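Local coordinates for ribosomal RNA processing protein 6 (Trypanosoma brucei brucei, PDB 4NLC), which probably degrades and trims RNA from its 3' end as an exosome-associated 3'-5' exoribonuclease, here as the catalytic core that includes the exonuclease and HRDC domains, at residues A85-E90 with A136-Q141; S52-L57 with R232-L237; Y103-F108 with W301-A306. The protein carries 1 engineered substitution. All coordinates share one frame; numbering follows the deposited sequence.

How the interactions relate
The three contacts lie along an elongated catalytic core. Interactions 1 and 2 are on the same side of the chain's centre, with their own centres about 21 Å apart. Along the chain, interaction 1 is nested inside the loop that interaction 2 closes. Interaction 1 lies within the exonuclease part; interaction 2 joins a helix of that part to the connection that leads into strand 71-74. Interaction 3 lies on the opposite side, about 34 Å from interaction 1 and about 43 Å from interaction 2 (centre to centre). It joins the exonuclease part to the HRDC part. No two of the contacts touch. A bound PEG lies about 4 Å from the side chain of Y105 in interaction 3.

Interaction 1 of 3, residues A85-E90 with A136-Q141; sequences AVLLNE and APVFLQ
L87 and V138 make the closest approach of this contact. CB of L87 lies 3.7 Å from CG2 of V138, and CG1 of V138 is 3.9 Å from the same CB. The isopropyl fork of the valine therefore straddles the base of the leucine side chain rather than its tip. The two side chains cross at about a right angle. Further out, CD1 of L87 reaches CG1 of V138 at 4.1 Å. L88 touches mainly through its CD2 branch. Its CD2 lies 3.9 Å from CG2 of V138 and 4.2 Å from CB of P137, so this methyl bridges two successive residues of the helix. V138 has CG1 anti to its backbone N (chi1 177°), which leaves CG2 beside that N and between the two leucines.

The backbones come nearest at L88 and V138, with 6.1 Å between their CA atoms. A type I turn from L87 to E90 carries the chain away from the contact. The joint is wholly apolar: L87 and V138 are buried, while L88 is exposed at the margin. K146 NZ donates to the backbone O of V138 and so ties down this short helix. L87 and V138 both rest on I93 of strand 92-100, and L87 also touches I114 of strand 108-115. The region where helix 77-87 runs out and helix 136-140 thus meet over the mixed sheet of the exonuclease domain.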
loop_
_atom_site.group_PDB
_atom_site.type_symbol
_atom_site.label_atom_id
_atom_site.label_comp_id
_atom_site.label_asym_id
_atom_site.label_seq_id
_atom_site.Cartn_x
_atom_site.Cartn_y
_atom_site.Cartn_z
ATOM N N ALA A 85 -14.588 18.935 1.204
ATOM C CA ALA A 85 -15.961 19.485 1.181
ATOM C C ALA A 85 -16.685 19.133 -0.110
ATOM O O ALA A 85 -17.890 18.915 -0.076
ATOM C CB ALA A 85 -15.966 20.991 1.423
ATOM N N VAL A 86 -15.958 19.053 -1.238
ATOM C CA VAL A 86 -16.530 18.641 -2.526
ATOM C C VAL A 86 -16.998 17.159 -2.369
ATOM O O VAL A 86 -18.144 16.841 -2.672
ATOM C CB VAL A 86 -15.506 18.792 -3.701
ATOM C CG1 VAL A 86 -15.897 17.943 -4.906
ATOM C CG2 VAL A 86 -15.335 20.255 -4.104
ATOM N N LEU A 87 -16.114 16.291 -1.851
ATOM C CA LEU A 87 -16.403 14.883 -1.651
ATOM C C LEU A 87 -17.610 14.623 -0.744
ATOM O O LEU A 87 -18.318 13.628 -0.952
ATOM C CB LEU A 87 -15.169 14.149 -1.147
ATOM C CG LEU A 87 -13.895 14.163 -2.010
ATOM C CD1 LEU A 87 -12.853 13.284 -1.390
ATOM C CD2 LEU A 87 -14.155 13.744 -3.477
ATOM N N LEU A 88 -17.865 15.535 0.232
ATOM C CA LEU A 88 -18.991 15.445 1.165
ATOM C C LEU A 88 -20.359 15.631 0.490
ATOM O O LEU A 88 -21.358 15.301 1.107
ATOM C CB LEU A 88 -18.848 16.384 2.378
ATOM C CG LEU A 88 -17.725 16.078 3.409
ATOM C CD1 LEU A 88 -17.509 17.279 4.364
ATOM C CD2 LEU A 88 -17.972 14.789 4.202
ATOM N N ASN A 89 -20.414 16.143 -0.756
ATOM C CA ASN A 89 -21.666 16.310 -1.506
ATOM C C ASN A 89 -21.937 15.142 -2.491
ATOM O O ASN A 89 -22.901 15.198 -3.265
ATOM C CB ASN A 89 -21.686 17.649 -2.246
ATOM C CG ASN A 89 -22.043 18.825 -1.381
ATOM O OD1 ASN A 89 -22.925 18.760 -0.517
ATOM N ND2 ASN A 89 -21.379 19.942 -1.620
ATOM N N GLU A 90 -21.083 14.090 -2.460
ATOM C CA GLU A 90 -21.207 12.903 -3.322
ATOM C C GLU A 90 -21.772 11.707 -2.551
ATOM O O GLU A 90 -21.636 11.635 -1.333
ATOM C CB GLU A 90 -19.836 12.535 -3.924
ATOM C CG GLU A 90 -19.114 13.685 -4.622
ATOM C CD GLU A 90 -19.781 14.266 -5.860
ATOM O OE1 GLU A 90 -19.561 15.467 -6.135
ATOM O OE2 GLU A 90 -20.513 13.531 -6.561
ATOM N N ALA A 136 -10.805 11.995 7.066
ATOM C CA ALA A 136 -11.625 11.131 7.939
ATOM C C ALA A 136 -13.161 11.410 7.856
ATOM O O ALA A 136 -13.912 10.442 7.846
ATOM C CB ALA A 136 -11.137 11.176 9.389
ATOM N N PRO A 137 -13.689 12.646 7.685
ATOM C CA PRO A 137 -15.162 12.779 7.539
ATOM C C PRO A 137 -15.698 12.088 6.266
ATOM O O PRO A 137 -16.780 11.524 6.296
ATOM C CB PRO A 137 -15.369 14.297 7.481
ATOM C CG PRO A 137 -14.167 14.879 8.144
ATOM C CD PRO A 137 -13.050 13.983 7.709
ATOM N N VAL A 138 -14.923 12.086 5.175
ATOM C CA VAL A 138 -15.314 11.435 3.921
ATOM C C VAL A 138 -15.206 9.919 4.067
ATOM O O VAL A 138 -16.188 9.224 3.801
ATOM C CB VAL A 138 -14.545 11.971 2.668
ATOM C CG1 VAL A 138 -14.937 11.207 1.396
ATOM C CG2 VAL A 138 -14.797 13.460 2.474
ATOM N N PHE A 139 -14.027 9.402 4.489
ATOM C CA PHE A 139 -13.848 7.959 4.613
ATOM C C PHE A 139 -14.770 7.295 5.652
ATOM O O PHE A 139 -15.152 6.146 5.449
ATOM C CB PHE A 139 -12.381 7.579 4.852
ATOM C CG PHE A 139 -11.490 7.751 3.646
ATOM C CD1 PHE A 139 -11.563 6.872 2.573
ATOM C CD2 PHE A 139 -10.566 8.783 3.587
ATOM C CE1 PHE A 139 -10.740 7.040 1.443
ATOM C CE2 PHE A 139 -9.742 8.946 2.457
ATOM C CZ PHE A 139 -9.825 8.058 1.402
ATOM N N LEU A 140 -15.131 8.014 6.732
ATOM C CA LEU A 140 -16.005 7.550 7.817
ATOM C C LEU A 140 -17.486 7.747 7.540
ATOM O O LEU A 140 -18.298 7.170 8.258
ATOM C CB LEU A 140 -15.636 8.208 9.173
ATOM C CG LEU A 140 -14.246 7.866 9.772
ATOM C CD1 LEU A 140 -14.039 8.590 11.121
ATOM C CD2 LEU A 140 -14.072 6.366 9.965
ATOM N N GLN A 141 -17.847 8.569 6.527
ATOM C CA GLN A 141 -19.233 8.899 6.182
ATOM C C GLN A 141 -19.952 7.678 5.618
ATOM O O GLN A 141 -19.641 7.265 4.505
ATOM C CB GLN A 141 -19.267 10.119 5.231
ATOM C CG GLN A 141 -20.634 10.695 4.804
ATOM C CD GLN A 141 -21.708 10.818 5.836
ATOM O OE1 GLN A 141 -21.743 11.746 6.643
ATOM N NE2 GLN A 141 -22.680 9.957 5.737
#

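Interaction 2 of 3, residues S52-L57 with R232-L237; sequences SEQLLL and RLKQLL
Q54 and K234 meet through two bent side chains. The glutamine turns at chi2 (-71°), and the lysine turns at chi3 (57°), which swings NZ in beside both the amide and the backbone carbonyl of Q54. NZ lies 2.8 Å from OE1 of Q54 and 3.3 Å from O of Q54, and both hydrogen bonds are weak. Water 1 accepts a third bond from NZ of K234, at 2.8 Å. The water also lies 2.9 Å from O of E53 and 2.8 Å from O of L56, although it may not serve all its acceptors at once. The ammonium group is thus linked to three backbone carbonyls, directly to that of Q54 and through the water to those of E53 and L56.

K234 belongs to helix 226-238 of the exonuclease domain. Its partner is a short 3-10 turn, 52-54, in the connection between helix 42-46 and strand 71-74, so the contact joins the segment that precedes strand 71-74 to a helix about 175 residues on. L250 of helix 249-261 packs on K234.

The amide of Q54 has further partners: OE1 accepts from Y230 OH, and NE2 donates to E92 OE1. At the exposed end of the contact, CD1 of L57 lies over the helix surface, 3.9 Å from CA of Q235 and 4.1 Å from its CG. NE2 of Q235 turns to E60 OE1 and to the backbone O of K58.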
loop_
_atom_site.group_PDB
_atom_site.type_symbol
_atom_site.label_atom_id
_atom_site.label_comp_id
_atom_site.label_asym_id
_atom_site.label_seq_id
_atom_site.Cartn_x
_atom_site.Cartn_y
_atom_site.Cartn_z
ATOM N N SER A 52 -29.535 2.250 1.364
ATOM C CA SER A 52 -30.599 1.589 0.591
ATOM C C SER A 52 -30.672 2.003 -0.898
ATOM O O SER A 52 -30.934 1.139 -1.739
ATOM C CB SER A 52 -31.953 1.759 1.273
ATOM O OG SER A 52 -32.357 3.119 1.306
ATOM N N GLU A 53 -30.376 3.286 -1.232
ATOM C CA GLU A 53 -30.359 3.773 -2.622
ATOM C C GLU A 53 -29.279 3.049 -3.456
ATOM O O GLU A 53 -29.444 2.878 -4.660
ATOM C CB GLU A 53 -30.135 5.294 -2.680
ATOM C CG GLU A 53 -31.341 6.138 -2.298
ATOM C CD GLU A 53 -32.522 6.127 -3.254
ATOM O OE1 GLU A 53 -32.342 6.505 -4.435
ATOM O OE2 GLU A 53 -33.640 5.790 -2.802
ATOM N N GLN A 54 -28.188 2.602 -2.804
ATOM C CA GLN A 54 -27.099 1.894 -3.489
ATOM C C GLN A 54 -27.484 0.467 -3.885
ATOM O O GLN A 54 -26.839 -0.102 -4.758
ATOM C CB GLN A 54 -25.796 1.899 -2.654
ATOM C CG GLN A 54 -25.220 3.293 -2.416
ATOM C CD GLN A 54 -24.629 3.954 -3.637
ATOM O OE1 GLN A 54 -24.445 3.346 -4.685
ATOM N NE2 GLN A 54 -24.287 5.220 -3.518
ATOM N N LEU A 55 -28.530 -0.100 -3.255
ATOM C CA LEU A 55 -28.985 -1.477 -3.490
ATOM C C LEU A 55 -30.118 -1.613 -4.524
ATOM O O LEU A 55 -30.559 -2.734 -4.787
ATOM C CB LEU A 55 -29.353 -2.157 -2.161
ATOM C CG LEU A 55 -28.248 -2.054 -1.104
ATOM C CD1 LEU A 55 -28.813 -1.998 0.298
ATOM C CD2 LEU A 55 -27.156 -3.115 -1.302
ATOM N N LEU A 56 -30.526 -0.493 -5.166
ATOM C CA LEU A 56 -31.546 -0.447 -6.226
ATOM C C LEU A 56 -30.932 -0.610 -7.618
ATOM O O LEU A 56 -29.756 -0.289 -7.825
ATOM C CB LEU A 56 -32.282 0.908 -6.199
ATOM C CG LEU A 56 -33.065 1.276 -4.944
ATOM C CD1 LEU A 56 -33.368 2.745 -4.932
ATOM C CD2 LEU A 56 -34.351 0.454 -4.836
ATOM N N LEU A 57 -31.743 -1.036 -8.594
ATOM C CA LEU A 57 -31.276 -1.135 -9.973
ATOM C C LEU A 57 -31.390 0.265 -10.583
ATOM O O LEU A 57 -32.486 0.826 -10.646
ATOM C CB LEU A 57 -32.074 -2.184 -10.771
ATOM C CG LEU A 57 -31.512 -2.559 -12.160
ATOM C CD1 LEU A 57 -30.327 -3.523 -12.054
ATOM C CD2 LEU A 57 -32.597 -3.169 -13.039
ATOM N N ARG A 232 -22.037 -0.681 -13.603
ATOM C CA ARG A 232 -22.165 -1.892 -14.424
ATOM C C ARG A 232 -22.097 -3.206 -13.614
ATOM O O ARG A 232 -22.889 -4.125 -13.867
ATOM C CB ARG A 232 -21.134 -1.874 -15.558
ATOM C CG ARG A 232 -21.410 -0.801 -16.644
ATOM C CD ARG A 232 -22.579 -1.101 -17.581
ATOM N NE ARG A 232 -22.426 -2.378 -18.294
ATOM C CZ ARG A 232 -21.729 -2.552 -19.415
ATOM N NH1 ARG A 232 -21.114 -1.523 -19.993
ATOM N NH2 ARG A 232 -21.643 -3.754 -19.966
ATOM N N LEU A 233 -21.177 -3.283 -12.619
ATOM C CA LEU A 233 -21.067 -4.465 -11.744
ATOM C C LEU A 233 -22.287 -4.600 -10.827
ATOM O O LEU A 233 -22.735 -5.718 -10.580
ATOM C CB LEU A 233 -19.773 -4.449 -10.935
ATOM C CG LEU A 233 -18.494 -4.630 -11.751
ATOM C CD1 LEU A 233 -17.267 -4.347 -10.900
ATOM C CD2 LEU A 233 -18.427 -6.012 -12.348
ATOM N N LYS A 234 -22.843 -3.457 -10.354
ATOM C CA LYS A 234 -24.071 -3.442 -9.540
ATOM C C LYS A 234 -25.226 -4.075 -10.295
ATOM O O LYS A 234 -25.918 -4.910 -9.726
ATOM C CB LYS A 234 -24.467 -2.010 -9.131
ATOM C CG LYS A 234 -23.800 -1.561 -7.847
ATOM C CD LYS A 234 -23.900 -0.061 -7.613
ATOM C CE LYS A 234 -25.289 0.519 -7.578
ATOM N NZ LYS A 234 -25.317 1.847 -6.899
ATOM N N GLN A 235 -25.406 -3.717 -11.579
ATOM C CA GLN A 235 -26.476 -4.281 -12.432
ATOM C C GLN A 235 -26.298 -5.785 -12.639
ATOM O O GLN A 235 -27.272 -6.517 -12.545
ATOM C CB GLN A 235 -26.561 -3.563 -13.783
ATOM C CG GLN A 235 -26.846 -2.074 -13.651
ATOM C CD GLN A 235 -26.692 -1.337 -14.955
ATOM O OE1 GLN A 235 -25.941 -1.731 -15.848
ATOM N NE2 GLN A 235 -27.368 -0.219 -15.070
ATOM N N LEU A 236 -25.054 -6.245 -12.878
ATOM C CA LEU A 236 -24.733 -7.663 -13.050
ATOM C C LEU A 236 -24.952 -8.457 -11.760
ATOM O O LEU A 236 -25.398 -9.593 -11.822
ATOM C CB LEU A 236 -23.280 -7.843 -13.524
ATOM C CG LEU A 236 -23.011 -7.564 -14.998
ATOM C CD1 LEU A 236 -21.514 -7.408 -15.255
ATOM C CD2 LEU A 236 -23.616 -8.666 -15.897
ATOM N N LEU A 237 -24.629 -7.878 -10.610
ATOM C CA LEU A 237 -24.813 -8.553 -9.328
ATOM C C LEU A 237 -26.295 -8.701 -8.960
ATOM O O LEU A 237 -26.676 -9.721 -8.392
ATOM C CB LEU A 237 -24.031 -7.841 -8.210
ATOM C CG LEU A 237 -22.506 -8.021 -8.264
ATOM C CD1 LEU A 237 -21.781 -6.944 -7.429
ATOM C CD2 LEU A 237 -22.104 -9.468 -7.913
HETATM O O HOH W 1 -28.105 1.830 -6.982
#

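Interaction 3 of 3, residues Y103-F108 with W301-A306; sequences YSYQGF and WRDMAA
Y105, in an irregular loop, faces helix 289-309 most closely at A306, where the two CA atoms are 6.2 Å apart. CG of Y105 is anti to its backbone N (chi1 -172°), and this sends the ring along the helix surface from A306 toward D303, one turn back. The ring presents its edge. CB of A306 sits near the ring plane, 3.7 Å from CD1 of Y105. At the far end, OH of Y105 donates a hydrogen bond of 2.7 Å to OD1 of D303. The carboxylate oxygen is met on its syn side, 16° out of the carboxylate plane, and it lies in the plane of the ring. The two flat groups are themselves steeply turned, with planes 73° apart.

The loop is held from within as well. S104 OG accepts from the backbone N of G107 at 2.9 Å, an ST motif. Y105 N bonds to OD1 of D310, so the tyrosine is tied to the other part of the chain at backbone and hydroxyl alike. V316 of helix 313-316 also touches A306.

This is a buried joint between the exonuclease domain and the HRDC domain. OD2 of D303 forms a salt bridge with R307 NE. The carboxylate therefore has a phenol on one oxygen and a guanidinium on the other, which would probably favour its charged form and fix its rotation.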
loop_
_atom_site.group_PDB
_atom_site.type_symbol
_atom_site.label_atom_id
_atom_site.label_comp_id
_atom_site.label_asym_id
_atom_site.label_seq_id
_atom_site.Cartn_x
_atom_site.Cartn_y
_atom_site.Cartn_z
ATOM N N TYR A 103 12.870 1.957 -1.111
ATOM C CA TYR A 103 13.665 2.819 -0.221
ATOM C C TYR A 103 12.890 3.236 1.014
ATOM O O TYR A 103 12.827 4.418 1.373
ATOM C CB TYR A 103 14.223 4.029 -0.987
ATOM C CG TYR A 103 15.153 3.638 -2.113
ATOM C CD1 TYR A 103 16.465 3.253 -1.855
ATOM C CD2 TYR A 103 14.738 3.703 -3.443
ATOM C CE1 TYR A 103 17.336 2.917 -2.888
ATOM C CE2 TYR A 103 15.610 3.395 -4.487
ATOM C CZ TYR A 103 16.904 2.984 -4.203
ATOM O OH TYR A 103 17.776 2.657 -5.213
ATOM N N SER A 104 12.290 2.236 1.666
ATOM C CA SER A 104 11.496 2.358 2.874
ATOM C C SER A 104 11.290 0.962 3.450
ATOM O O SER A 104 10.982 0.011 2.701
ATOM C CB SER A 104 10.149 3.011 2.579
ATOM O OG SER A 104 9.362 3.051 3.754
ATOM N N TYR A 105 11.451 0.842 4.788
ATOM C CA TYR A 105 11.259 -0.446 5.461
ATOM C C TYR A 105 9.815 -0.926 5.388
ATOM O O TYR A 105 9.563 -2.005 4.867
ATOM C CB TYR A 105 11.754 -0.419 6.907
ATOM C CG TYR A 105 11.725 -1.801 7.501
ATOM C CD1 TYR A 105 12.681 -2.754 7.149
ATOM C CD2 TYR A 105 10.697 -2.191 8.356
ATOM C CE1 TYR A 105 12.615 -4.059 7.636
ATOM C CE2 TYR A 105 10.629 -3.491 8.858
ATOM C CZ TYR A 105 11.592 -4.418 8.500
ATOM O OH TYR A 105 11.528 -5.689 9.015
ATOM N N GLN A 106 8.874 -0.129 5.894
ATOM C CA GLN A 106 7.460 -0.487 5.874
ATOM C C GLN A 106 6.815 -0.064 4.575
ATOM O O GLN A 106 5.764 -0.587 4.214
ATOM C CB GLN A 106 6.708 0.162 7.053
ATOM C CG GLN A 106 7.158 -0.322 8.444
ATOM C CD GLN A 106 6.413 0.395 9.543
ATOM O OE1 GLN A 106 5.180 0.374 9.622
ATOM N NE2 GLN A 106 7.142 1.120 10.363
ATOM N N GLY A 107 7.432 0.894 3.891
ATOM C CA GLY A 107 6.863 1.444 2.671
ATOM C C GLY A 107 5.985 2.628 3.020
ATOM O O GLY A 107 5.721 2.890 4.201
ATOM N N PHE A 108 5.567 3.387 2.005
ATOM C CA PHE A 108 4.703 4.537 2.241
ATOM C C PHE A 108 3.862 4.886 1.031
ATOM O O PHE A 108 4.313 4.755 -0.103
ATOM C CB PHE A 108 5.485 5.778 2.775
ATOM C CG PHE A 108 6.648 6.255 1.931
ATOM C CD1 PHE A 108 6.437 7.062 0.820
ATOM C CD2 PHE A 108 7.960 5.928 2.272
ATOM C CE1 PHE A 108 7.516 7.507 0.043
ATOM C CE2 PHE A 108 9.034 6.348 1.484
ATOM C CZ PHE A 108 8.809 7.152 0.385
ATOM N N TRP A 301 20.801 -9.717 10.416
ATOM C CA TRP A 301 21.502 -8.441 10.416
ATOM C C TRP A 301 20.877 -7.519 9.328
ATOM O O TRP A 301 20.673 -6.322 9.572
ATOM C CB TRP A 301 23.004 -8.626 10.142
ATOM C CG TRP A 301 23.700 -7.306 10.063
ATOM C CD1 TRP A 301 24.152 -6.565 11.112
ATOM C CD2 TRP A 301 23.817 -6.468 8.899
ATOM N NE1 TRP A 301 24.570 -5.331 10.674
ATOM C CE2 TRP A 301 24.385 -5.248 9.319
ATOM C CE3 TRP A 301 23.517 -6.640 7.535
ATOM C CZ2 TRP A 301 24.692 -4.215 8.423
ATOM C CZ3 TRP A 301 23.804 -5.611 6.648
ATOM C CH2 TRP A 301 24.394 -4.419 7.092
ATOM N N ARG A 302 20.610 -8.075 8.134
ATOM C CA ARG A 302 20.066 -7.333 6.995
ATOM C C ARG A 302 18.730 -6.712 7.339
ATOM O O ARG A 302 18.479 -5.573 6.945
ATOM C CB ARG A 302 20.008 -8.202 5.713
ATOM C CG ARG A 302 19.671 -7.415 4.454
ATOM C CD ARG A 302 19.465 -8.311 3.250
ATOM N NE ARG A 302 18.247 -9.089 3.389
ATOM C CZ ARG A 302 17.391 -9.329 2.410
ATOM N NH1 ARG A 302 17.627 -8.877 1.188
ATOM N NH2 ARG A 302 16.292 -10.018 2.644
ATOM N N ASP A 303 17.905 -7.422 8.120
ATOM C CA ASP A 303 16.618 -6.890 8.551
ATOM C C ASP A 303 16.806 -5.760 9.579
ATOM O O ASP A 303 16.161 -4.735 9.447
ATOM C CB ASP A 303 15.689 -7.992 9.060
ATOM C CG ASP A 303 14.286 -7.462 9.299
ATOM O OD1 ASP A 303 13.511 -7.365 8.322
ATOM O OD2 ASP A 303 13.978 -7.114 10.449
ATOM N N MET A 304 17.698 -5.932 10.562
ATOM C CA MET A 304 18.023 -4.901 11.559
ATOM C C MET A 304 18.547 -3.614 10.878
ATOM O O MET A 304 18.009 -2.536 11.110
ATOM C CB MET A 304 19.034 -5.427 12.606
ATOM C CG MET A 304 18.419 -6.420 13.579
ATOM S SD MET A 304 19.554 -7.230 14.769
ATOM C CE MET A 304 18.688 -6.876 16.323
ATOM N N ALA A 305 19.523 -3.753 9.969
ATOM C CA ALA A 305 20.103 -2.639 9.231
ATOM C C ALA A 305 19.065 -1.937 8.333
ATOM O O ALA A 305 19.164 -0.730 8.109
ATOM C CB ALA A 305 21.278 -3.124 8.406
ATOM N N ALA A 306 18.068 -2.690 7.843
ATOM C CA ALA A 306 17.002 -2.174 6.986
ATOM C C ALA A 306 16.082 -1.259 7.800
ATOM O O ALA A 306 15.674 -0.207 7.303
ATOM C CB ALA A 306 16.213 -3.328 6.387
#